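Local coordinates for uncharacterized protein (Pyrococcus abyssi, PDB 5IFF) that probably acts as a restriction DNA glycosylase that removes adenine from its recognition sequence in double-stranded DNA, and here grips nonspecific DNA as an engineered variant, at residues L16-P21 / Y54-Q59; A26-E31 / M157-I162; E92-A97 / K211-I216; G10-R15 / H82-Y87. The protein carries 2 engineered substitutions. All blocks are in the same frame, centred on the assembly; numbering follows the deposited sequence.

Contact 1 (L16-P21 / Y54-Q59). Engineered in segment 54-59: A57 (natural residue Glu). With nucleotides of chain C.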
# COMPACT_ATOMS: atom_id res chain seq x y z
N LEU A 16 -18.08 7.98 -15.91
CA LEU A 16 -17.81 7.17 -14.74
C LEU A 16 -17.49 5.75 -15.10
O LEU A 16 -18.19 5.13 -15.93
CB LEU A 16 -19.02 7.19 -13.79
CG LEU A 16 -19.40 8.57 -13.23
CD1 LEU A 16 -20.70 8.45 -12.53
CD2 LEU A 16 -18.35 9.03 -12.23
N PRO A 17 -16.43 5.20 -14.49
CA PRO A 17 -16.08 3.79 -14.65
C PRO A 17 -17.10 2.92 -13.97
O PRO A 17 -17.62 3.23 -12.87
CB PRO A 17 -14.73 3.68 -13.95
CG PRO A 17 -14.81 4.73 -12.87
CD PRO A 17 -15.59 5.87 -13.47
N ILE A 18 -17.41 1.83 -14.63
CA ILE A 18 -18.40 0.88 -14.16
C ILE A 18 -17.76 -0.44 -13.67
O ILE A 18 -18.46 -1.30 -13.12
CB ILE A 18 -19.41 0.61 -15.31
CG1 ILE A 18 -20.10 1.91 -15.63
CG2 ILE A 18 -20.52 -0.28 -14.92
CD1 ILE A 18 -20.75 2.45 -14.41
N THR A 19 -16.49 -0.65 -13.98
CA THR A 19 -15.91 -2.00 -13.79
C THR A 19 -14.71 -2.09 -12.87
O THR A 19 -14.26 -3.19 -12.55
CB THR A 19 -15.44 -2.62 -15.13
OG1 THR A 19 -14.37 -1.83 -15.69
CG2 THR A 19 -16.59 -2.74 -16.13
N ARG A 20 -14.12 -0.98 -12.47
CA ARG A 20 -12.90 -1.17 -11.65
C ARG A 20 -13.18 -0.64 -10.27
O ARG A 20 -12.75 0.43 -9.96
CB ARG A 20 -11.69 -0.46 -12.25
CG ARG A 20 -11.30 -0.93 -13.64
CD ARG A 20 -10.01 -1.71 -13.60
NE ARG A 20 -9.11 -1.32 -14.69
CZ ARG A 20 -8.11 -0.46 -14.56
NH1 ARG A 20 -7.34 -0.18 -15.61
NH2 ARG A 20 -7.86 0.13 -13.39
N PRO A 21 -13.93 -1.40 -9.46
CA PRO A 21 -14.49 -0.73 -8.28
C PRO A 21 -13.36 -0.30 -7.31
O PRO A 21 -12.35 -0.96 -7.18
CB PRO A 21 -15.42 -1.77 -7.67
CG PRO A 21 -14.93 -3.11 -8.22
CD PRO A 21 -14.35 -2.81 -9.56
N TYR A 54 -29.55 -1.36 -8.65
CA TYR A 54 -28.11 -1.09 -8.84
C TYR A 54 -27.80 0.39 -9.03
O TYR A 54 -28.48 1.10 -9.78
CB TYR A 54 -27.55 -1.86 -10.02
CG TYR A 54 -27.59 -3.35 -9.76
CD1 TYR A 54 -26.57 -3.96 -9.04
CD2 TYR A 54 -28.69 -4.11 -10.15
CE1 TYR A 54 -26.61 -5.33 -8.76
CE2 TYR A 54 -28.75 -5.49 -9.89
CZ TYR A 54 -27.71 -6.09 -9.18
OH TYR A 54 -27.76 -7.45 -8.89
N TYR A 55 -26.75 0.83 -8.33
CA TYR A 55 -26.34 2.24 -8.37
C TYR A 55 -24.86 2.37 -8.56
O TYR A 55 -24.08 1.49 -8.14
CB TYR A 55 -26.70 2.96 -7.06
CG TYR A 55 -28.18 2.97 -6.74
CD1 TYR A 55 -28.83 1.80 -6.36
CD2 TYR A 55 -28.91 4.16 -6.80
CE1 TYR A 55 -30.20 1.80 -6.05
CE2 TYR A 55 -30.27 4.16 -6.49
CZ TYR A 55 -30.89 3.00 -6.11
OH TYR A 55 -32.25 3.00 -5.81
N ILE A 56 -24.46 3.50 -9.08
CA ILE A 56 -23.04 3.85 -8.97
C ILE A 56 -22.89 4.69 -7.71
O ILE A 56 -23.48 5.78 -7.63
CB ILE A 56 -22.52 4.68 -10.17
CG1 ILE A 56 -22.60 3.89 -11.47
CG2 ILE A 56 -21.06 5.07 -9.90
CD1 ILE A 56 -22.51 4.80 -12.66
N ALA A 57 -22.13 4.18 -6.75
CA ALA A 57 -21.84 4.86 -5.51
C ALA A 57 -20.52 5.62 -5.65
O ALA A 57 -19.47 5.02 -5.81
CB ALA A 57 -21.75 3.85 -4.36
N TRP A 58 -20.59 6.94 -5.51
CA TRP A 58 -19.48 7.80 -5.76
C TRP A 58 -19.23 8.62 -4.50
O TRP A 58 -20.09 9.46 -4.10
CB TRP A 58 -19.80 8.70 -6.93
CG TRP A 58 -18.69 9.66 -7.38
CD1 TRP A 58 -17.37 9.72 -6.96
CD2 TRP A 58 -18.85 10.71 -8.38
NE1 TRP A 58 -16.71 10.72 -7.66
CE2 TRP A 58 -17.58 11.32 -8.52
CE3 TRP A 58 -19.92 11.14 -9.17
CZ2 TRP A 58 -17.37 12.40 -9.41
CZ3 TRP A 58 -19.71 12.22 -10.05
CH2 TRP A 58 -18.44 12.83 -10.16
N GLN A 59 -18.10 8.36 -3.87
CA GLN A 59 -17.66 9.16 -2.74
C GLN A 59 -17.02 10.38 -3.33
O GLN A 59 -15.83 10.35 -3.73
CB GLN A 59 -16.67 8.37 -1.84
CG GLN A 59 -16.40 9.07 -0.55
CD GLN A 59 -15.07 9.79 -0.60
OE1 GLN A 59 -14.02 9.17 -0.72
NE2 GLN A 59 -15.12 11.12 -0.55
P DC C 14 -4.34 -2.47 -13.57
OP1 DC C 14 -3.56 -1.89 -14.67
OP2 DC C 14 -5.83 -2.54 -13.57
O5' DC C 14 -3.90 -3.98 -13.33
C5' DC C 14 -2.55 -4.28 -13.03
C4' DC C 14 -2.47 -5.56 -12.21
O4' DC C 14 -3.14 -5.38 -10.96
C3' DC C 14 -3.15 -6.79 -12.82
O3' DC C 14 -2.21 -7.57 -13.52
C2' DC C 14 -3.67 -7.55 -11.59
C1' DC C 14 -3.31 -6.63 -10.41
N1 DC C 14 -4.38 -6.60 -9.37
C2 DC C 14 -4.20 -7.41 -8.24
O2 DC C 14 -3.16 -8.06 -8.15
N3 DC C 14 -5.18 -7.46 -7.30
C4 DC C 14 -6.26 -6.74 -7.44
N4 DC C 14 -7.17 -6.82 -6.46
C5 DC C 14 -6.48 -5.90 -8.60
C6 DC C 14 -5.53 -5.86 -9.53

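Contact 2 (A26-E31 / M157-I162). Engineered in segment 26-31: A26 (natural residue Arg).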
# COMPACT_ATOMS: atom_id res chain seq x y z
N ALA A 26 -17.75 2.85 -7.16
CA ALA A 26 -18.06 1.41 -7.33
C ALA A 26 -19.59 1.20 -7.50
O ALA A 26 -20.42 1.94 -6.95
CB ALA A 26 -17.55 0.59 -6.15
N VAL A 27 -19.94 0.15 -8.24
CA VAL A 27 -21.33 -0.25 -8.43
C VAL A 27 -21.77 -0.97 -7.15
O VAL A 27 -21.03 -1.81 -6.61
CB VAL A 27 -21.46 -1.17 -9.69
CG1 VAL A 27 -22.91 -1.73 -9.87
CG2 VAL A 27 -21.08 -0.36 -10.92
N LYS A 28 -22.93 -0.60 -6.63
CA LYS A 28 -23.44 -1.19 -5.39
C LYS A 28 -24.92 -1.53 -5.54
O LYS A 28 -25.61 -0.91 -6.32
CB LYS A 28 -23.23 -0.22 -4.24
CG LYS A 28 -21.76 -0.05 -3.86
CD LYS A 28 -21.62 0.70 -2.58
CE LYS A 28 -20.16 0.69 -2.07
NZ LYS A 28 -19.97 1.84 -1.12
N LYS A 29 -25.38 -2.50 -4.77
CA LYS A 29 -26.78 -2.93 -4.82
C LYS A 29 -27.46 -2.36 -3.60
O LYS A 29 -26.97 -2.54 -2.46
CB LYS A 29 -26.89 -4.45 -4.87
CG LYS A 29 -28.31 -4.94 -5.10
CD LYS A 29 -28.36 -6.47 -5.19
CE LYS A 29 -29.66 -6.94 -5.81
NZ LYS A 29 -29.81 -8.42 -5.68
N ILE A 30 -28.53 -1.60 -3.82
CA ILE A 30 -29.33 -1.05 -2.74
C ILE A 30 -30.76 -1.50 -2.96
O ILE A 30 -31.51 -0.87 -3.71
CB ILE A 30 -29.24 0.48 -2.67
CG1 ILE A 30 -27.79 0.92 -2.77
CG2 ILE A 30 -29.93 1.01 -1.38
CD1 ILE A 30 -27.59 2.47 -2.97
N GLU A 31 -31.13 -2.60 -2.31
CA GLU A 31 -32.35 -3.29 -2.65
C GLU A 31 -33.56 -2.44 -2.32
O GLU A 31 -33.68 -1.94 -1.20
CB GLU A 31 -32.44 -4.63 -1.92
CG GLU A 31 -32.39 -5.81 -2.85
CD GLU A 31 -32.40 -7.12 -2.10
OE1 GLU A 31 -33.36 -7.34 -1.34
OE2 GLU A 31 -31.43 -7.90 -2.25
N MET A 157 -18.25 11.88 5.22
CA MET A 157 -18.03 11.64 3.79
C MET A 157 -19.35 11.78 3.06
O MET A 157 -20.37 11.33 3.56
CB MET A 157 -17.45 10.24 3.54
CG MET A 157 -16.00 10.06 4.16
SD MET A 157 -15.00 8.88 3.24
CE MET A 157 -15.96 7.40 3.47
N VAL A 158 -19.34 12.41 1.89
CA VAL A 158 -20.55 12.58 1.12
C VAL A 158 -20.52 11.65 -0.09
O VAL A 158 -19.46 11.51 -0.74
CB VAL A 158 -20.74 14.06 0.66
CG1 VAL A 158 -22.00 14.18 -0.29
CG2 VAL A 158 -20.89 14.97 1.89
N TYR A 159 -21.65 11.02 -0.39
CA TYR A 159 -21.77 10.03 -1.46
C TYR A 159 -22.92 10.46 -2.31
O TYR A 159 -23.93 10.97 -1.78
CB TYR A 159 -22.10 8.61 -0.94
CG TYR A 159 -20.94 7.88 -0.32
CD1 TYR A 159 -20.52 8.19 0.96
CD2 TYR A 159 -20.28 6.86 -1.01
CE1 TYR A 159 -19.45 7.52 1.54
CE2 TYR A 159 -19.22 6.19 -0.44
CZ TYR A 159 -18.82 6.52 0.83
OH TYR A 159 -17.77 5.87 1.40
N VAL A 160 -22.81 10.25 -3.61
CA VAL A 160 -24.05 10.27 -4.44
C VAL A 160 -24.19 8.86 -5.02
O VAL A 160 -23.21 8.24 -5.44
CB VAL A 160 -24.00 11.35 -5.55
CG1 VAL A 160 -22.76 11.16 -6.38
CG2 VAL A 160 -25.25 11.29 -6.42
N CYS A 161 -25.41 8.32 -5.00
CA CYS A 161 -25.68 7.00 -5.53
C CYS A 161 -26.56 7.22 -6.77
O CYS A 161 -27.68 7.70 -6.63
CB CYS A 161 -26.43 6.12 -4.53
SG CYS A 161 -25.31 5.69 -3.12
N ILE A 162 -26.02 6.87 -7.93
CA ILE A 162 -26.64 7.18 -9.22
C ILE A 162 -27.26 5.90 -9.78
O ILE A 162 -26.52 4.98 -10.07
CB ILE A 162 -25.62 7.69 -10.22
CG1 ILE A 162 -25.04 9.06 -9.73
CG2 ILE A 162 -26.35 7.97 -11.56
CD1 ILE A 162 -23.69 9.44 -10.39

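Contact 3 (E92-A97 / K211-I216)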
# COMPACT_ATOMS: atom_id res chain seq x y z
N GLU A 92 -29.00 31.59 -3.08
CA GLU A 92 -29.84 30.72 -2.25
C GLU A 92 -29.00 29.70 -1.46
O GLU A 92 -29.28 29.38 -0.32
CB GLU A 92 -30.85 29.95 -3.12
CG GLU A 92 -31.98 30.82 -3.66
CD GLU A 92 -32.91 31.35 -2.57
OE1 GLU A 92 -33.49 30.53 -1.83
OE2 GLU A 92 -33.05 32.58 -2.46
N LEU A 93 -27.97 29.19 -2.06
CA LEU A 93 -27.11 28.27 -1.33
C LEU A 93 -26.31 29.00 -0.23
O LEU A 93 -26.10 28.45 0.86
CB LEU A 93 -26.16 27.57 -2.29
CG LEU A 93 -26.86 26.51 -3.14
CD1 LEU A 93 -26.01 26.20 -4.36
CD2 LEU A 93 -27.10 25.30 -2.25
N LEU A 94 -25.84 30.20 -0.53
CA LEU A 94 -25.12 30.99 0.51
C LEU A 94 -26.04 31.32 1.68
O LEU A 94 -25.61 31.28 2.87
CB LEU A 94 -24.52 32.27 -0.10
CG LEU A 94 -23.36 32.03 -1.09
CD1 LEU A 94 -22.96 33.39 -1.72
CD2 LEU A 94 -22.19 31.38 -0.42
N LYS A 95 -27.30 31.62 1.37
CA LYS A 95 -28.32 31.87 2.39
C LYS A 95 -28.58 30.62 3.27
O LYS A 95 -28.77 30.72 4.48
CB LYS A 95 -29.64 32.28 1.76
CG LYS A 95 -30.64 32.85 2.77
CD LYS A 95 -31.87 33.49 2.09
CE LYS A 95 -31.51 34.30 0.83
NZ LYS A 95 -32.42 35.48 0.55
N PHE A 96 -28.66 29.47 2.62
CA PHE A 96 -28.80 28.20 3.33
C PHE A 96 -27.63 27.99 4.32
O PHE A 96 -27.85 27.72 5.52
CB PHE A 96 -28.87 27.05 2.32
CG PHE A 96 -28.90 25.66 2.96
CD1 PHE A 96 -30.05 25.20 3.60
CD2 PHE A 96 -27.78 24.85 2.91
CE1 PHE A 96 -30.09 23.92 4.18
CE2 PHE A 96 -27.81 23.56 3.49
CZ PHE A 96 -28.98 23.10 4.13
N ALA A 97 -26.41 28.16 3.82
CA ALA A 97 -25.24 28.01 4.68
C ALA A 97 -25.26 28.96 5.87
O ALA A 97 -24.78 28.58 6.95
CB ALA A 97 -23.97 28.20 3.87
N LYS A 211 -16.62 29.66 0.87
CA LYS A 211 -15.49 30.32 0.25
C LYS A 211 -15.40 30.01 -1.27
O LYS A 211 -15.11 30.90 -2.10
CB LYS A 211 -14.22 29.90 0.99
CG LYS A 211 -12.95 30.49 0.45
CD LYS A 211 -11.78 30.34 1.41
CE LYS A 211 -10.52 31.03 0.88
NZ LYS A 211 -10.81 32.39 0.33
N PHE A 212 -15.61 28.76 -1.61
CA PHE A 212 -15.64 28.33 -3.02
C PHE A 212 -16.75 29.06 -3.80
O PHE A 212 -16.50 29.63 -4.87
CB PHE A 212 -15.86 26.83 -3.11
CG PHE A 212 -16.17 26.36 -4.51
CD1 PHE A 212 -15.25 26.56 -5.55
CD2 PHE A 212 -17.38 25.76 -4.79
CE1 PHE A 212 -15.55 26.13 -6.84
CE2 PHE A 212 -17.69 25.32 -6.08
CZ PHE A 212 -16.78 25.51 -7.09
N LEU A 213 -17.97 29.01 -3.28
CA LEU A 213 -19.08 29.69 -3.95
C LEU A 213 -18.84 31.18 -4.04
O LEU A 213 -19.02 31.77 -5.09
CB LEU A 213 -20.41 29.43 -3.24
CG LEU A 213 -20.86 27.96 -3.28
CD1 LEU A 213 -22.09 27.76 -2.41
CD2 LEU A 213 -21.13 27.51 -4.77
N ARG A 214 -18.40 31.81 -2.95
CA ARG A 214 -18.07 33.22 -3.02
C ARG A 214 -17.05 33.50 -4.12
O ARG A 214 -17.12 34.54 -4.76
CB ARG A 214 -17.54 33.77 -1.66
CG ARG A 214 -18.65 33.90 -0.65
CD ARG A 214 -18.09 34.24 0.72
NE ARG A 214 -19.09 34.33 1.78
CZ ARG A 214 -18.78 34.32 3.09
NH1 ARG A 214 -17.50 34.19 3.50
NH2 ARG A 214 -19.75 34.44 3.98
N SER A 215 -16.13 32.57 -4.35
CA SER A 215 -15.05 32.82 -5.30
C SER A 215 -15.54 32.68 -6.73
O SER A 215 -14.98 33.31 -7.63
CB SER A 215 -13.88 31.86 -5.08
OG SER A 215 -14.18 30.56 -5.58
N ILE A 216 -16.55 31.85 -6.96
CA ILE A 216 -17.01 31.74 -8.35
C ILE A 216 -17.96 32.90 -8.75
O ILE A 216 -18.05 33.23 -9.90
CB ILE A 216 -17.68 30.40 -8.64
CG1 ILE A 216 -19.01 30.29 -7.94
CG2 ILE A 216 -16.77 29.20 -8.30
CD1 ILE A 216 -19.70 28.92 -8.23

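Contact 4 (G10-R15 / H82-Y87)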
# COMPACT_ATOMS: atom_id res chain seq x y z
N GLY A 10 -25.12 21.88 -23.68
CA GLY A 10 -25.94 22.54 -22.68
C GLY A 10 -26.06 21.88 -21.33
O GLY A 10 -26.85 22.31 -20.50
N LYS A 11 -25.27 20.82 -21.07
CA LYS A 11 -25.38 20.07 -19.81
C LYS A 11 -24.02 19.78 -19.22
O LYS A 11 -23.04 19.65 -19.94
CB LYS A 11 -26.08 18.70 -20.02
CG LYS A 11 -27.38 18.80 -20.79
CD LYS A 11 -28.05 17.44 -20.92
CE LYS A 11 -29.31 17.59 -21.85
NZ LYS A 11 -29.66 16.27 -22.48
N ILE A 12 -23.97 19.64 -17.90
CA ILE A 12 -22.75 19.15 -17.27
C ILE A 12 -22.82 17.61 -17.38
O ILE A 12 -23.83 17.02 -17.02
CB ILE A 12 -22.62 19.58 -15.81
CG1 ILE A 12 -22.57 21.12 -15.71
CG2 ILE A 12 -21.41 18.90 -15.12
CD1 ILE A 12 -21.64 21.76 -16.73
N VAL A 13 -21.76 16.99 -17.89
CA VAL A 13 -21.76 15.54 -18.08
C VAL A 13 -20.59 14.92 -17.30
O VAL A 13 -19.51 15.56 -17.19
CB VAL A 13 -21.66 15.20 -19.57
CG1 VAL A 13 -21.50 13.69 -19.77
CG2 VAL A 13 -22.92 15.71 -20.33
N VAL A 14 -20.80 13.77 -16.67
CA VAL A 14 -19.69 13.08 -16.00
C VAL A 14 -19.54 11.69 -16.57
O VAL A 14 -20.54 10.96 -16.74
CB VAL A 14 -19.89 13.00 -14.50
CG1 VAL A 14 -18.65 12.38 -13.81
CG2 VAL A 14 -20.05 14.41 -13.95
N ARG A 15 -18.31 11.32 -16.89
CA ARG A 15 -18.10 9.94 -17.34
C ARG A 15 -17.47 9.13 -16.19
O ARG A 15 -16.50 9.58 -15.54
CB ARG A 15 -17.25 9.91 -18.61
CG ARG A 15 -18.00 10.50 -19.80
CD ARG A 15 -17.21 10.43 -21.08
NE ARG A 15 -18.04 10.64 -22.28
CZ ARG A 15 -18.54 11.80 -22.67
NH1 ARG A 15 -18.30 12.90 -21.96
NH2 ARG A 15 -19.27 11.88 -23.77
N HIS A 82 -21.77 28.47 -17.52
CA HIS A 82 -22.66 28.25 -18.65
C HIS A 82 -24.11 28.54 -18.32
O HIS A 82 -24.97 28.18 -19.08
CB HIS A 82 -22.50 26.79 -19.18
CG HIS A 82 -21.25 26.62 -19.97
ND1 HIS A 82 -20.09 26.11 -19.43
CD2 HIS A 82 -20.91 27.09 -21.20
CE1 HIS A 82 -19.11 26.18 -20.32
NE2 HIS A 82 -19.59 26.78 -21.40
N GLY A 83 -24.36 29.14 -17.16
CA GLY A 83 -25.71 29.59 -16.85
C GLY A 83 -26.65 28.46 -16.44
O GLY A 83 -27.85 28.67 -16.33
N ILE A 84 -26.10 27.28 -16.18
CA ILE A 84 -26.89 26.18 -15.66
C ILE A 84 -27.20 26.43 -14.18
O ILE A 84 -28.34 26.31 -13.74
CB ILE A 84 -26.15 24.84 -15.86
CG1 ILE A 84 -26.13 24.50 -17.38
CG2 ILE A 84 -26.86 23.69 -15.12
CD1 ILE A 84 -25.11 23.33 -17.73
N LEU A 85 -26.18 26.80 -13.43
CA LEU A 85 -26.36 27.15 -12.04
C LEU A 85 -26.27 28.69 -11.98
O LEU A 85 -25.24 29.29 -12.31
CB LEU A 85 -25.33 26.44 -11.21
CG LEU A 85 -25.52 26.26 -9.70
CD1 LEU A 85 -25.45 27.58 -9.04
CD2 LEU A 85 -26.78 25.55 -9.25
N THR A 86 -27.39 29.32 -11.65
CA THR A 86 -27.53 30.76 -11.84
C THR A 86 -26.96 31.51 -10.64
O THR A 86 -26.66 30.90 -9.61
CB THR A 86 -29.00 31.20 -11.99
OG1 THR A 86 -29.70 30.82 -10.81
CG2 THR A 86 -29.67 30.55 -13.22
N TYR A 87 -26.83 32.82 -10.79
CA TYR A 87 -26.39 33.61 -9.63
C TYR A 87 -27.38 33.42 -8.51
O TYR A 87 -26.99 33.22 -7.38
CB TYR A 87 -26.30 35.11 -9.97
CG TYR A 87 -25.10 35.41 -10.78
CD1 TYR A 87 -23.87 35.67 -10.16
CD2 TYR A 87 -25.16 35.40 -12.17
CE1 TYR A 87 -22.73 35.94 -10.91
CE2 TYR A 87 -24.03 35.67 -12.92
CZ TYR A 87 -22.82 35.94 -12.29
OH TYR A 87 -21.69 36.21 -13.04

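Contact 1 (L16-P21 / Y54-Q59)
I18 and I56 press their terminal methyl groups together unusually hard. I18 CD1 and I56 CD1 lie 3.4 Å apart, closer than ordinary van der Waals contact. The two side chains meet at about a right angle. In I18 the CB starts off to one side of 54-59. The bends at chi1 (-63°) and chi2 then turn CD1 back onto I56. The same I18 CD1 also rests 3.8 Å from I56 CG1.

L16 makes a second, softer contact with both of its branches. L16 CD1 lies 4.1 Å from I56 CD1. L16 CD2 sits over one face of the six-membered ring of W58, a CH-pi contact, at 4.0 Å from the centroid and 10° off the ring normal. W58 CG is anti to the backbone N (chi1 -178°), which carries the indole towards L16. Together with chi2 this presents the ring face. At the five-membered ring, W58 NE1 is hydrogen-bonded to E71 OE2.

All four of these residues are buried. The chain leaves the strand after P17, and R20 of the loop that follows reaches the DNA. The guanidinium of R20, poorly ordered, has OP2 of DC14 of chain C over the centre of one face, 3.2 Å from CZ. R20 NE is hydrogen-bonded to N179 OD1.

Here two sheets meet through side chains. L16 and I18 form backbone hydrogen bonds with V182 and E180. I56 instead forms one with I162 of strand 154-163 and packs on V182 of strand 181-186. W58 also touches I25 of strand 25-29.

Contact 2 (A26-E31 / M157-I162)
The ring of Y159 is approached obliquely by the ammonium of K28, neither over a face nor at an edge. K28 NZ is 4.5 Å from Y159 CE2, a loose contact. The Y159 side chain also touches Q59 and V144 of strand 140-147.

The setting is the curled antiparallel sheet of the half-pipe fold of the R.PabI family. Strands 25-29 and 154-163 are not paired with each other. Each pairs with strand 54-59, which runs between them, so the contact reaches across that middle strand. K28 spans the distance with a nearly straight chain from chi2 onward, lying on A57, an engineered residue that is Glu in nature.

I30 makes the apolar half of the contact with C161, and both are buried. I30 also packs on Y55 of the middle strand, while C161 touches F140. V158, next to Y159, packs on helix 188-201. Q59 and V158 bind adenine in another structure of this protein. The contact probably lies beside that site, though no adenine is bound to this chain.

The cysteine sulfur is anti to its carbonyl carbon (chi1 -69°). This places C161 SG 3.9 Å from I30 CD1, with C161 CB at 4.1 Å from that methyl.

Contact 3 (E92-A97 / K211-I216)
L213 is the first residue of 211-216 to touch 92-97, and it does most of the work. F212, just before it, faces helix 72-81 instead. L213 CB lies 3.9 Å from L94 CD2. L213 CD1 reaches on to L93, 4.1 Å from L93 CB, and keeps the same distance from L94 CD2. L213 thus straddles two successive residues of the other helix. The L94 and L213 side chains slide past each other in opposite directions, flank against flank. In L94 the CG stands beside the backbone N (chi1 -68°), which carries CD2 across to the base of L213.

R214 follows at the margin. Its CB does not face helix 87-99, yet R214 CG lies 4.4 Å from L94 CD2. Only the aliphatic root of the arginine joins in, and the side chain is exposed.

S215 turns back on its own helix. S215 OG gives a hydrogen bond of 2.6 Å to F212 O, with a C=O...donor angle of 126°. F212 O also accepts the backbone bond from I216 N, so it serves two donors. I216 then packs on I90, one turn before L94.

The axes of 92-97 and 211-216 run roughly antiparallel, at 152°, and approach to 10.5 Å. Helix 72-81 lies against F212 and I216 through V76. Helix 188-201 covers L93 through L195 and K196, and F96 through I199 and I200. F96 also packs on Y119 of the second subunit. Helices 87-99 and 203-216 thus pack on each other with 72-81 and 188-201 beside them, about 20 Å from the DNA at the nearest atom.

Contact 4 (G10-R15 / H82-Y87)
I84 pushes its CD1 methyl against the hairpin turn and the first residues of strand 11-17, and this one atom carries nearly the whole contact. The strand follows a beta-hairpin turn that joins it to strand 4-8. I84 belongs to the connection between helices 72-81 and 87-99, so hairpin and helix-helix loop meet here.

I84 has the most surface buried, followed by I12 and G10. In I84, CG1 lies beside the backbone N (chi1 -70°) and CD1 is anti to CA (chi2 166°), so the chain is extended. Its end therefore reaches the hairpin backbone. I84 CD1 lies 3.4 Å from G10 O and 3.9 Å from K11 CA. The first of these is a close van der Waals contact between a methyl and a carbonyl oxygen. I84 also touches V188 of helix 188-201.

G10 contributes backbone alone. Its phi of 77° suits glycine, and the residue is exposed. Near it the ring of H82 stacks on F7 of strand 4-8, a second link between loop and hairpin. K11 turns its CB away from the loop, and K11 NZ forms a salt bridge with E185.

I12 is buried, and it crosses I84 at a slant. It also packs on M75, L78 and A79 of helix 72-81 and on V5 and F7 of strand 4-8. The loop thus packs on the end of the strand where I12 lies on helix 72-81. Beyond it, T86 N-caps helix 87-99, with T86 OG1 hydrogen-bonded to D89 N.

At I12, both CG1 and CD1 lie 3.9 Å from I84 CD1.

In the fold
Contacts 1 and 2 have centres 8 Å apart and meet on the curled sheet through strand 54-59, which pairs with both 25-29 and 154-163. Their segments alternate along the chain. Probable backbone hydrogen bonds, I56 N to I162 O and A57 N to A26 O, tie them together. Contacts 1 and 4 both use strand 11-17, with centres 22 Å apart. W58 CH2 touches V14 CG1 between them. Along the chain contact 1 is nested inside the loop closed by contact 4. Contact 3 opens only after contact 4 closes, and their centres are 17 Å apart. Contacts 1 and 2 lie near the adenine-binding residues and the DNA, and contact 3 about 20 Å from the DNA.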